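Local structure of Exo-1,3/1,4-beta-glucanase (Pseudoalteromonas sp., 3RRX) at residues K38-I43 and A328-T333; D169-T174 and F496-L501; S436-D441 and P491-F496. The protein hydrolyses 1,3- and 1,4-linked beta-glucans as an exo-acting family 3 glycoside hydrolase, and probably has beta-glucosidase activity. The protein carries 1 engineered substitution. One frame throughout, in Å; residues are numbered along the deposited sequence.

Contact 1 (K38-I43 and A328-T333)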
loop_
_atom_site.group_PDB
_atom_site.type_symbol
_atom_site.label_atom_id
_atom_site.label_comp_id
_atom_site.label_asym_id
_atom_site.label_seq_id
_atom_site.Cartn_x
_atom_site.Cartn_y
_atom_site.Cartn_z
ATOM N N LYS A 38 -13.549 -29.101 -0.659
ATOM C CA LYS A 38 -13.600 -27.993 0.291
ATOM C C LYS A 38 -12.202 -27.457 0.580
ATOM O O LYS A 38 -11.971 -26.245 0.562
ATOM C CB LYS A 38 -14.290 -28.422 1.587
ATOM C CG LYS A 38 -15.748 -28.771 1.401
ATOM C CD LYS A 38 -16.360 -29.339 2.688
ATOM C CE LYS A 38 -17.787 -29.833 2.444
ATOM N NZ LYS A 38 -18.448 -30.305 3.703
ATOM N N VAL A 39 -11.259 -28.360 0.825
ATOM C CA VAL A 39 -9.897 -27.937 1.110
ATOM C C VAL A 39 -9.287 -27.190 -0.089
ATOM O O VAL A 39 -8.568 -26.206 0.085
ATOM C CB VAL A 39 -9.013 -29.119 1.558
ATOM C CG1 VAL A 39 -7.565 -28.678 1.700
ATOM C CG2 VAL A 39 -9.535 -29.701 2.901
ATOM N N ALA A 40 -9.596 -27.638 -1.304
ATOM C CA ALA A 40 -9.052 -26.982 -2.494
ATOM C C ALA A 40 -9.434 -25.497 -2.544
ATOM O O ALA A 40 -8.636 -24.658 -2.963
ATOM C CB ALA A 40 -9.515 -27.697 -3.757
ATOM N N GLN A 41 -10.657 -25.182 -2.119
ATOM C CA GLN A 41 -11.121 -23.801 -2.070
ATOM C C GLN A 41 -10.265 -22.936 -1.146
ATOM O O GLN A 41 -10.178 -21.726 -1.340
ATOM C CB GLN A 41 -12.578 -23.729 -1.612
ATOM C CG GLN A 41 -13.591 -24.153 -2.689
ATOM C CD GLN A 41 -13.439 -23.333 -3.964
ATOM O OE1 GLN A 41 -13.626 -22.116 -3.957
ATOM N NE2 GLN A 41 -13.074 -23.997 -5.059
ATOM N N MET A 42 -9.658 -23.560 -0.137
ATOM C CA MET A 42 -8.927 -22.842 0.916
ATOM C C MET A 42 -7.441 -22.628 0.626
ATOM O O MET A 42 -6.738 -21.967 1.396
ATOM C CB MET A 42 -9.058 -23.607 2.247
ATOM C CG MET A 42 -10.487 -23.849 2.704
ATOM S SD MET A 42 -10.577 -24.908 4.177
ATOM C CE MET A 42 -9.711 -23.894 5.391
ATOM N N ILE A 43 -6.948 -23.209 -0.463
ATOM C CA ILE A 43 -5.527 -23.165 -0.791
ATOM C C ILE A 43 -5.253 -22.204 -1.948
ATOM O O ILE A 43 -5.952 -22.249 -2.960
ATOM C CB ILE A 43 -5.001 -24.567 -1.191
ATOM C CG1 ILE A 43 -5.388 -25.611 -0.141
ATOM C CG2 ILE A 43 -3.489 -24.537 -1.396
ATOM C CD1 ILE A 43 -4.970 -25.250 1.274
ATOM N N ALA A 328 1.661 -30.098 -1.564
ATOM C CA ALA A 328 1.869 -30.815 -0.312
ATOM C C ALA A 328 0.972 -30.265 0.807
ATOM O O ALA A 328 0.457 -31.026 1.633
ATOM C CB ALA A 328 3.336 -30.761 0.099
ATOM N N PHE A 329 0.781 -28.948 0.843
ATOM C CA PHE A 329 -0.075 -28.363 1.878
ATOM C C PHE A 329 -1.496 -28.895 1.733
ATOM O O PHE A 329 -2.162 -29.227 2.719
ATOM C CB PHE A 329 -0.058 -26.834 1.814
ATOM C CG PHE A 329 -0.640 -26.177 3.030
ATOM C CD1 PHE A 329 0.190 -25.665 4.022
ATOM C CD2 PHE A 329 -2.012 -26.088 3.191
ATOM C CE1 PHE A 329 -0.341 -25.075 5.153
ATOM C CE2 PHE A 329 -2.554 -25.491 4.317
ATOM C CZ PHE A 329 -1.719 -24.988 5.301
ATOM N N TYR A 330 -1.945 -28.989 0.489
ATOM C CA TYR A 330 -3.258 -29.529 0.172
ATOM C C TYR A 330 -3.450 -30.953 0.701
ATOM O O TYR A 330 -4.387 -31.229 1.451
ATOM C CB TYR A 330 -3.475 -29.494 -1.339
ATOM C CG TYR A 330 -4.705 -30.246 -1.800
ATOM C CD1 TYR A 330 -5.962 -29.662 -1.730
ATOM C CD2 TYR A 330 -4.605 -31.533 -2.311
ATOM C CE1 TYR A 330 -7.092 -30.342 -2.159
ATOM C CE2 TYR A 330 -5.738 -32.227 -2.741
ATOM C CZ TYR A 330 -6.976 -31.620 -2.657
ATOM O OH TYR A 330 -8.104 -32.286 -3.081
ATOM N N HIS A 331 -2.557 -31.853 0.315
ATOM C CA HIS A 331 -2.667 -33.244 0.743
ATOM C C HIS A 331 -2.553 -33.404 2.255
ATOM O O HIS A 331 -3.277 -34.199 2.842
ATOM C CB HIS A 331 -1.638 -34.106 0.017
ATOM C CG HIS A 331 -1.907 -34.233 -1.452
ATOM N ND1 HIS A 331 -2.989 -34.925 -1.949
ATOM C CD2 HIS A 331 -1.254 -33.731 -2.527
ATOM C CE1 HIS A 331 -2.984 -34.858 -3.269
ATOM N NE2 HIS A 331 -1.944 -34.134 -3.644
ATOM N N ASN A 332 -1.656 -32.651 2.889
ATOM C CA ASN A 332 -1.545 -32.712 4.348
ATOM C C ASN A 332 -2.808 -32.245 5.052
ATOM O O ASN A 332 -3.242 -32.853 6.031
ATOM C CB ASN A 332 -0.344 -31.912 4.851
ATOM C CG ASN A 332 0.970 -32.602 4.545
ATOM O OD1 ASN A 332 1.021 -33.829 4.438
ATOM N ND2 ASN A 332 2.034 -31.823 4.386
ATOM N N THR A 333 -3.400 -31.163 4.555
ATOM C CA THR A 333 -4.599 -30.607 5.180
ATOM C C THR A 333 -5.778 -31.583 5.067
ATOM O O THR A 333 -6.572 -31.737 5.997
ATOM C CB THR A 333 -4.953 -29.228 4.575
ATOM O OG1 THR A 333 -3.854 -28.332 4.781
ATOM C CG2 THR A 333 -6.180 -28.648 5.246
#
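In the (alpha/beta)8-barrel domain of this glycoside hydrolase, Val39 and Ala40 of helix 35-42, with Ile43, which follows it, pack against Phe329, Tyr330 and Thr333 of helix 326-338. The axes of segments 38-42 and 328-333 approach to 9.8 Å with their N-to-C directions 141° apart, closer to antiparallel than to parallel. No hydrogen bond spans the pair, and every residue that touches is buried, so the joint rests on apolar packing between helix 35-42, early in the domain, and helix 326-338, late in it.

Tyr330 does most of the bridging. Its CG is anti to the backbone N (chi1 170°), which carries the ring across to helix 35-42. There the ring edge meets the backbone, with Ala40 N in the ring plane 3.8 Å from Tyr330 CE1, while Ala40 CB touches the same CE1 at 3.9 Å. Val39 adds one branch: CG1 approaches Tyr330 CD1 obliquely at 3.9 Å and also lies 3.8 Å from Thr333 CG2, filling the notch between ring and methyl. With an alanine in place of Tyr330, the ring beside Val39 and Ala40 would be gone, which is likely to leave a gap there and to cost Tyr58, which also hydrogen-bonds His331, its edge-to-face partner. Ile43 CD1 extends the apolar patch to Phe329 CD2, 3.6 Å away in the conformer described, although a second conformer makes that touch less certain. A bound sodium ion is about 8 Å from the side chain of Ala40.

Thr333 meets Val39 through its methyl and CB, while its hydroxyl bonds within its own helix. OG1 donates to Phe329 O at 2.8 Å, and Thr333 N reaches that same oxygen from the opposite face of the carbonyl plane.

Contact 2 (D169-T174 and F496-L501)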
loop_
_atom_site.group_PDB
_atom_site.type_symbol
_atom_site.label_atom_id
_atom_site.label_comp_id
_atom_site.label_asym_id
_atom_site.label_seq_id
_atom_site.Cartn_x
_atom_site.Cartn_y
_atom_site.Cartn_z
ATOM N N ASP A 169 8.733 4.833 13.736
ATOM C CA ASP A 169 9.073 5.034 12.325
ATOM C C ASP A 169 10.297 4.255 11.866
ATOM O O ASP A 169 10.650 4.293 10.694
ATOM C CB ASP A 169 9.265 6.523 12.011
ATOM C CG ASP A 169 8.002 7.322 12.212
ATOM O OD1 ASP A 169 6.915 6.702 12.261
ATOM O OD2 ASP A 169 8.093 8.565 12.324
ATOM N N ARG A 170 10.935 3.529 12.771
ATOM C CA ARG A 170 12.047 2.670 12.360
ATOM C C ARG A 170 11.595 1.507 11.465
ATOM O O ARG A 170 12.403 0.914 10.747
ATOM C CB ARG A 170 12.785 2.140 13.587
ATOM C CG ARG A 170 13.654 3.217 14.275
ATOM C CD ARG A 170 14.294 2.687 15.551
ATOM N NE ARG A 170 13.365 2.648 16.675
ATOM C CZ ARG A 170 13.723 2.369 17.928
ATOM N NH1 ARG A 170 14.992 2.108 18.212
ATOM N NH2 ARG A 170 12.822 2.360 18.897
ATOM N N TRP A 171 10.308 1.181 11.515
ATOM C CA TRP A 171 9.761 0.094 10.684
ATOM C C TRP A 171 9.893 0.396 9.195
ATOM O O TRP A 171 9.517 1.476 8.742
ATOM C CB TRP A 171 8.282 -0.092 10.988
ATOM C CG TRP A 171 7.667 -1.365 10.453
ATOM C CD1 TRP A 171 8.299 -2.552 10.202
ATOM C CD2 TRP A 171 6.286 -1.568 10.130
ATOM N NE1 TRP A 171 7.388 -3.482 9.741
ATOM C CE2 TRP A 171 6.147 -2.901 9.696
ATOM C CE3 TRP A 171 5.151 -0.747 10.162
ATOM C CZ2 TRP A 171 4.918 -3.434 9.303
ATOM C CZ3 TRP A 171 3.935 -1.280 9.776
ATOM C CH2 TRP A 171 3.826 -2.610 9.348
ATOM N N GLY A 172 10.389 -0.576 8.435
ATOM C CA GLY A 172 10.500 -0.450 6.989
ATOM C C GLY A 172 9.193 -0.414 6.209
ATOM O O GLY A 172 9.202 -0.214 4.996
ATOM N N ARG A 173 8.065 -0.595 6.889
ATOM C CA ARG A 173 6.772 -0.479 6.217
ATOM C C ARG A 173 5.977 0.744 6.670
ATOM O O ARG A 173 4.777 0.844 6.430
ATOM C CB ARG A 173 5.950 -1.767 6.388
ATOM C CG ARG A 173 6.753 -3.026 6.061
ATOM C CD ARG A 173 5.868 -4.286 5.926
ATOM N NE ARG A 173 5.040 -4.240 4.720
ATOM C CZ ARG A 173 4.320 -5.263 4.268
ATOM N NH1 ARG A 173 4.321 -6.424 4.917
ATOM N NH2 ARG A 173 3.595 -5.121 3.168
ATOM N N THR A 174 6.652 1.685 7.318
ATOM C CA THR A 174 5.992 2.904 7.777
ATOM C C THR A 174 5.218 3.652 6.671
ATOM O O THR A 174 4.115 4.168 6.902
ATOM C CB THR A 174 7.020 3.845 8.437
ATOM O OG1 THR A 174 7.541 3.213 9.621
ATOM C CG2 THR A 174 6.384 5.161 8.812
ATOM N N PHE A 496 13.954 -4.780 4.714
ATOM C CA PHE A 496 15.074 -4.064 4.089
ATOM C C PHE A 496 15.113 -2.607 4.530
ATOM O O PHE A 496 16.171 -1.976 4.505
ATOM C CB PHE A 496 14.977 -4.092 2.560
ATOM C CG PHE A 496 15.465 -5.365 1.931
ATOM C CD1 PHE A 496 16.448 -5.331 0.947
ATOM C CD2 PHE A 496 14.925 -6.593 2.290
ATOM C CE1 PHE A 496 16.887 -6.497 0.334
ATOM C CE2 PHE A 496 15.368 -7.767 1.688
ATOM C CZ PHE A 496 16.352 -7.716 0.709
ATOM N N GLY A 497 13.953 -2.071 4.909
ATOM C CA GLY A 497 13.838 -0.680 5.314
ATOM C C GLY A 497 13.845 -0.446 6.819
ATOM O O GLY A 497 13.727 0.694 7.266
ATOM N N ASP A 498 13.983 -1.507 7.610
ATOM C CA ASP A 498 14.072 -1.347 9.064
ATOM C C ASP A 498 15.373 -0.615 9.364
ATOM O O ASP A 498 16.411 -0.960 8.806
ATOM C CB ASP A 498 14.120 -2.707 9.771
ATOM C CG ASP A 498 12.756 -3.378 9.873
ATOM O OD1 ASP A 498 11.758 -2.849 9.341
ATOM O OD2 ASP A 498 12.691 -4.451 10.506
ATOM N N ILE A 499 15.325 0.384 10.237
ATOM C CA ILE A 499 16.538 1.108 10.611
ATOM C C ILE A 499 16.674 1.176 12.126
ATOM O O ILE A 499 15.720 0.922 12.862
ATOM C CB ILE A 499 16.545 2.547 10.068
ATOM C CG1 ILE A 499 15.271 3.280 10.507
ATOM C CG2 ILE A 499 16.707 2.556 8.546
ATOM C CD1 ILE A 499 15.222 4.732 10.051
ATOM N N GLU A 500 17.866 1.531 12.587
ATOM C CA GLU A 500 18.115 1.682 14.017
ATOM C C GLU A 500 18.363 3.138 14.409
ATOM O O GLU A 500 18.148 3.523 15.562
ATOM C CB GLU A 500 19.314 0.825 14.429
ATOM C CG GLU A 500 19.107 -0.660 14.201
ATOM C CD GLU A 500 20.337 -1.477 14.545
ATOM O OE1 GLU A 500 21.388 -0.872 14.846
ATOM O OE2 GLU A 500 20.253 -2.725 14.514
ATOM N N LEU A 501 18.823 3.938 13.452
ATOM C CA LEU A 501 19.151 5.336 13.708
ATOM C C LEU A 501 18.241 6.253 12.902
ATOM O O LEU A 501 17.953 5.965 11.742
ATOM C CB LEU A 501 20.611 5.606 13.318
ATOM C CG LEU A 501 21.674 4.707 13.957
ATOM C CD1 LEU A 501 23.078 5.119 13.505
ATOM C CD2 LEU A 501 21.569 4.745 15.473
HETATM O O HOH W 1 17.529 1.802 17.540
#
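Arg170 loses the most surface here, and Ile499 is its chief partner. Their backbones are joined by a hydrogen bond from Ile499 N to Arg170 O, 3.0 Å long with an angle of 157° at the hydrogen; the donor lies in the carbonyl plane, on a lone pair. The same oxygen also receives a CA-H...O contact from Asp498 CA at 3.3 Å. Beyond the backbone, the Arg170 chain passes obliquely over Ile499, its CB 3.3 Å from Ile499 O and its CG 4.1 Å from Ile499 CG1. A bend at chi3 (-78°) then turns the guanidinium away from this line, and a water in its plane bridges the remaining distance, accepting from Arg170 NH1 and donating to Glu500 O. The stronger polar partner of the guanidinium is Asp168, in a salt bridge to NH2, and Phe591 receives it in a cation-pi contact.

This is a seam between domains: 169-174 is a loop of the family 3 N-terminal barrel domain, while 496-501 belongs to the (alpha/beta)6-sheet domain, in the loop that follows strand 482-488. The side chain of Arg170 is about 10 Å from a bound calcium ion.

Gly172 forms the second half of the joint, within a type I turn from Trp171 to Thr174. Its N donates to Asp498 OD1 at 2.8 Å and 161°, meeting the carboxylate oxygen nearly head-on along its C-O bond; OD1 also lies at the edge of the Trp171 indole. Asp228 ties the two together from outside, its N donating to Asp498 OD2 and its OD1 accepting from Trp171 NE1. Backbone meets backbone beside them, with Gly172 CA 3.3 Å from Gly497 C, a close approach that is consistent with glycine at this point of the turn.

Contact 3 (S436-D441 and P491-F496)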
loop_
_atom_site.group_PDB
_atom_site.type_symbol
_atom_site.label_atom_id
_atom_site.label_comp_id
_atom_site.label_asym_id
_atom_site.label_seq_id
_atom_site.Cartn_x
_atom_site.Cartn_y
_atom_site.Cartn_z
ATOM N N SER A 436 8.677 -3.523 -9.194
ATOM C CA SER A 436 9.458 -4.501 -8.447
ATOM C C SER A 436 9.313 -4.288 -6.937
ATOM O O SER A 436 8.752 -3.287 -6.481
ATOM C CB SER A 436 10.930 -4.455 -8.859
ATOM O OG SER A 436 11.597 -3.352 -8.276
ATOM N N TRP A 437 9.829 -5.243 -6.171
ATOM C CA TRP A 437 9.648 -5.284 -4.727
ATOM C C TRP A 437 10.415 -4.176 -3.999
ATOM O O TRP A 437 9.811 -3.322 -3.352
ATOM C CB TRP A 437 10.086 -6.659 -4.224
ATOM C CG TRP A 437 9.872 -6.929 -2.772
ATOM C CD1 TRP A 437 8.779 -6.604 -2.013
ATOM C CD2 TRP A 437 10.777 -7.609 -1.902
ATOM N NE1 TRP A 437 8.960 -7.035 -0.719
ATOM C CE2 TRP A 437 10.177 -7.657 -0.626
ATOM C CE3 TRP A 437 12.044 -8.180 -2.077
ATOM C CZ2 TRP A 437 10.797 -8.261 0.471
ATOM C CZ3 TRP A 437 12.662 -8.779 -0.983
ATOM C CH2 TRP A 437 12.037 -8.812 0.271
ATOM N N GLN A 438 11.742 -4.187 -4.099
ATOM C CA GLN A 438 12.563 -3.194 -3.407
ATOM C C GLN A 438 12.617 -1.857 -4.134
ATOM O O GLN A 438 12.772 -0.810 -3.509
ATOM C CB GLN A 438 13.990 -3.710 -3.197
ATOM C CG GLN A 438 14.094 -4.855 -2.183
ATOM C CD GLN A 438 13.543 -4.462 -0.824
ATOM O OE1 GLN A 438 13.852 -3.388 -0.304
ATOM N NE2 GLN A 438 12.704 -5.330 -0.247
ATOM N N GLY A 439 12.524 -1.900 -5.458
ATOM C CA GLY A 439 12.616 -0.701 -6.267
ATOM C C GLY A 439 14.042 -0.335 -6.658
ATOM O O GLY A 439 14.248 0.529 -7.509
ATOM N N THR A 440 15.020 -0.998 -6.045
ATOM C CA THR A 440 16.438 -0.686 -6.264
ATOM C C THR A 440 16.850 -0.756 -7.730
ATOM O O THR A 440 17.648 0.056 -8.204
ATOM C CB THR A 440 17.349 -1.687 -5.534
ATOM O OG1 THR A 440 16.902 -1.862 -4.193
ATOM C CG2 THR A 440 18.795 -1.191 -5.534
ATOM N N ASP A 441 16.326 -1.747 -8.440
ATOM C CA ASP A 441 16.770 -2.009 -9.806
ATOM C C ASP A 441 15.924 -1.315 -10.869
ATOM O O ASP A 441 16.180 -1.469 -12.056
ATOM C CB ASP A 441 16.829 -3.515 -10.079
ATOM C CG ASP A 441 17.843 -4.234 -9.197
ATOM O OD1 ASP A 441 18.912 -3.655 -8.896
ATOM O OD2 ASP A 441 17.566 -5.386 -8.805
ATOM N N PRO A 491 14.834 3.443 -2.354
ATOM C CA PRO A 491 13.597 2.664 -2.218
ATOM C C PRO A 491 13.818 1.365 -1.452
ATOM O O PRO A 491 14.889 0.755 -1.548
ATOM C CB PRO A 491 13.199 2.371 -3.673
ATOM C CG PRO A 491 14.442 2.570 -4.470
ATOM C CD PRO A 491 15.226 3.632 -3.761
ATOM N N TYR A 492 12.806 0.944 -0.702
ATOM C CA TYR A 492 12.883 -0.291 0.066
ATOM C C TYR A 492 11.484 -0.843 0.320
ATOM O O TYR A 492 10.487 -0.140 0.148
ATOM C CB TYR A 492 13.590 -0.056 1.409
ATOM C CG TYR A 492 12.997 1.086 2.208
ATOM C CD1 TYR A 492 11.840 0.906 2.975
ATOM C CD2 TYR A 492 13.583 2.348 2.189
ATOM C CE1 TYR A 492 11.294 1.952 3.696
ATOM C CE2 TYR A 492 13.046 3.401 2.908
ATOM C CZ TYR A 492 11.895 3.196 3.658
ATOM O OH TYR A 492 11.351 4.238 4.366
ATOM N N ALA A 493 11.426 -2.102 0.744
ATOM C CA ALA A 493 10.174 -2.739 1.143
ATOM C C ALA A 493 10.454 -3.685 2.297
ATOM O O ALA A 493 11.502 -4.331 2.330
ATOM C CB ALA A 493 9.567 -3.511 -0.027
ATOM N N GLU A 494 9.517 -3.760 3.237
ATOM C CA GLU A 494 9.596 -4.699 4.356
ATOM C C GLU A 494 10.896 -4.528 5.139
ATOM O O GLU A 494 11.384 -3.402 5.299
ATOM C CB GLU A 494 9.370 -6.146 3.880
ATOM C CG GLU A 494 8.048 -6.328 3.117
ATOM C CD GLU A 494 7.741 -7.782 2.753
ATOM O OE1 GLU A 494 7.572 -8.080 1.555
ATOM O OE2 GLU A 494 7.656 -8.625 3.656
ATOM N N TRP A 495 11.458 -5.623 5.638
ATOM C CA TRP A 495 12.558 -5.517 6.599
ATOM C C TRP A 495 13.815 -4.825 6.038
ATOM O O TRP A 495 14.645 -4.330 6.803
ATOM C CB TRP A 495 12.898 -6.892 7.201
ATOM C CG TRP A 495 13.495 -7.833 6.215
ATOM C CD1 TRP A 495 14.822 -7.996 5.940
ATOM C CD2 TRP A 495 12.791 -8.738 5.356
ATOM N NE1 TRP A 495 14.988 -8.946 4.965
ATOM C CE2 TRP A 495 13.759 -9.417 4.585
ATOM C CE3 TRP A 495 11.440 -9.041 5.164
ATOM C CZ2 TRP A 495 13.420 -10.381 3.634
ATOM C CZ3 TRP A 495 11.100 -10.006 4.221
ATOM C CH2 TRP A 495 12.089 -10.663 3.465
ATOM N N PHE A 496 13.954 -4.780 4.714
ATOM C CA PHE A 496 15.074 -4.064 4.089
ATOM C C PHE A 496 15.113 -2.607 4.530
ATOM O O PHE A 496 16.171 -1.976 4.505
ATOM C CB PHE A 496 14.977 -4.092 2.560
ATOM C CG PHE A 496 15.465 -5.365 1.931
ATOM C CD1 PHE A 496 16.448 -5.331 0.947
ATOM C CD2 PHE A 496 14.925 -6.593 2.290
ATOM C CE1 PHE A 496 16.887 -6.497 0.334
ATOM C CE2 PHE A 496 15.368 -7.767 1.688
ATOM C CZ PHE A 496 16.352 -7.716 0.709
HETATM O O HOH W 2 16.140 -1.836 -0.556
HETATM O O HOH W 3 17.095 0.496 -3.078
#
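An aromatic cluster of Trp437, Trp495 and Phe496 joins two loops of the (alpha/beta)6-sheet domain, 436-441 and 491-496. Trp437 turns its edge to the Trp495 face in an offset edge-to-face pair, CH2 to CH2 at 3.7 Å, and the same Trp437 CH2 meets Phe496 CE2 obliquely at 3.8 Å. An ethanediol, probably from the crystallisation liquor, lies about 4 Å from the Trp495 side chain. Ala493 CB lies over the five-membered ring of Trp437 in a CH-pi contact. At the indole's polar edge, Trp437 NE1 donates to Glu494 OE1 at 2.9 Å; the 136° angle is bent, and the donor comes to the anti side of OE1, tilted out of the carboxylate plane. The other oxygen, Glu494 OE2, has a long, weak ion pair with Arg229.

Gln438 adds two more hydrogen bonds. A bend at chi2 (-58°) folds its amide back over Phe496, where amide and ring are stacked, with Gln438 CD 3.5 Å from Phe496 CG; its NE2 also lies 3.2 Å above the Trp437 ring plane. From there both amide ends grip Ala493: NE2 donates to Ala493 O at 3.0 Å and a nearly straight 169°, while Ala493 N reaches Gln438 OE1 at 2.9 Å from above the carbonyl plane. A water that also donates to Pro491 O gives OE1 a second donor.

Turning the amide over would set NE2 against Ala493 N and OE1 against Ala493 O. The stack probably keeps the amide flat, while the two bonds to Ala493 probably decide which end is O and which is N.

Overall arrangement
From the N terminus, 38-43 opens contact 1, which closes 285 residues later at 328-333 and binds the start of the barrel domain to one of its late helices. Before that closure the chain has already passed 169-174, so contact 2, completed at 496-501, crosses contact 1 and fastens the barrel to the (alpha/beta)6-sheet domain. Contact 3 follows contact 1 in series and lies wholly within the span of contact 2, joining two loops of the (alpha/beta)6-sheet domain. Contacts 2 and 3 share Phe496 and touch directly, Gly172 O lying 3.3 Å from Tyr492 CE1. Contact 1 stands apart, its centre about 35 Å from that of contact 2 and 32 Å from that of contact 3.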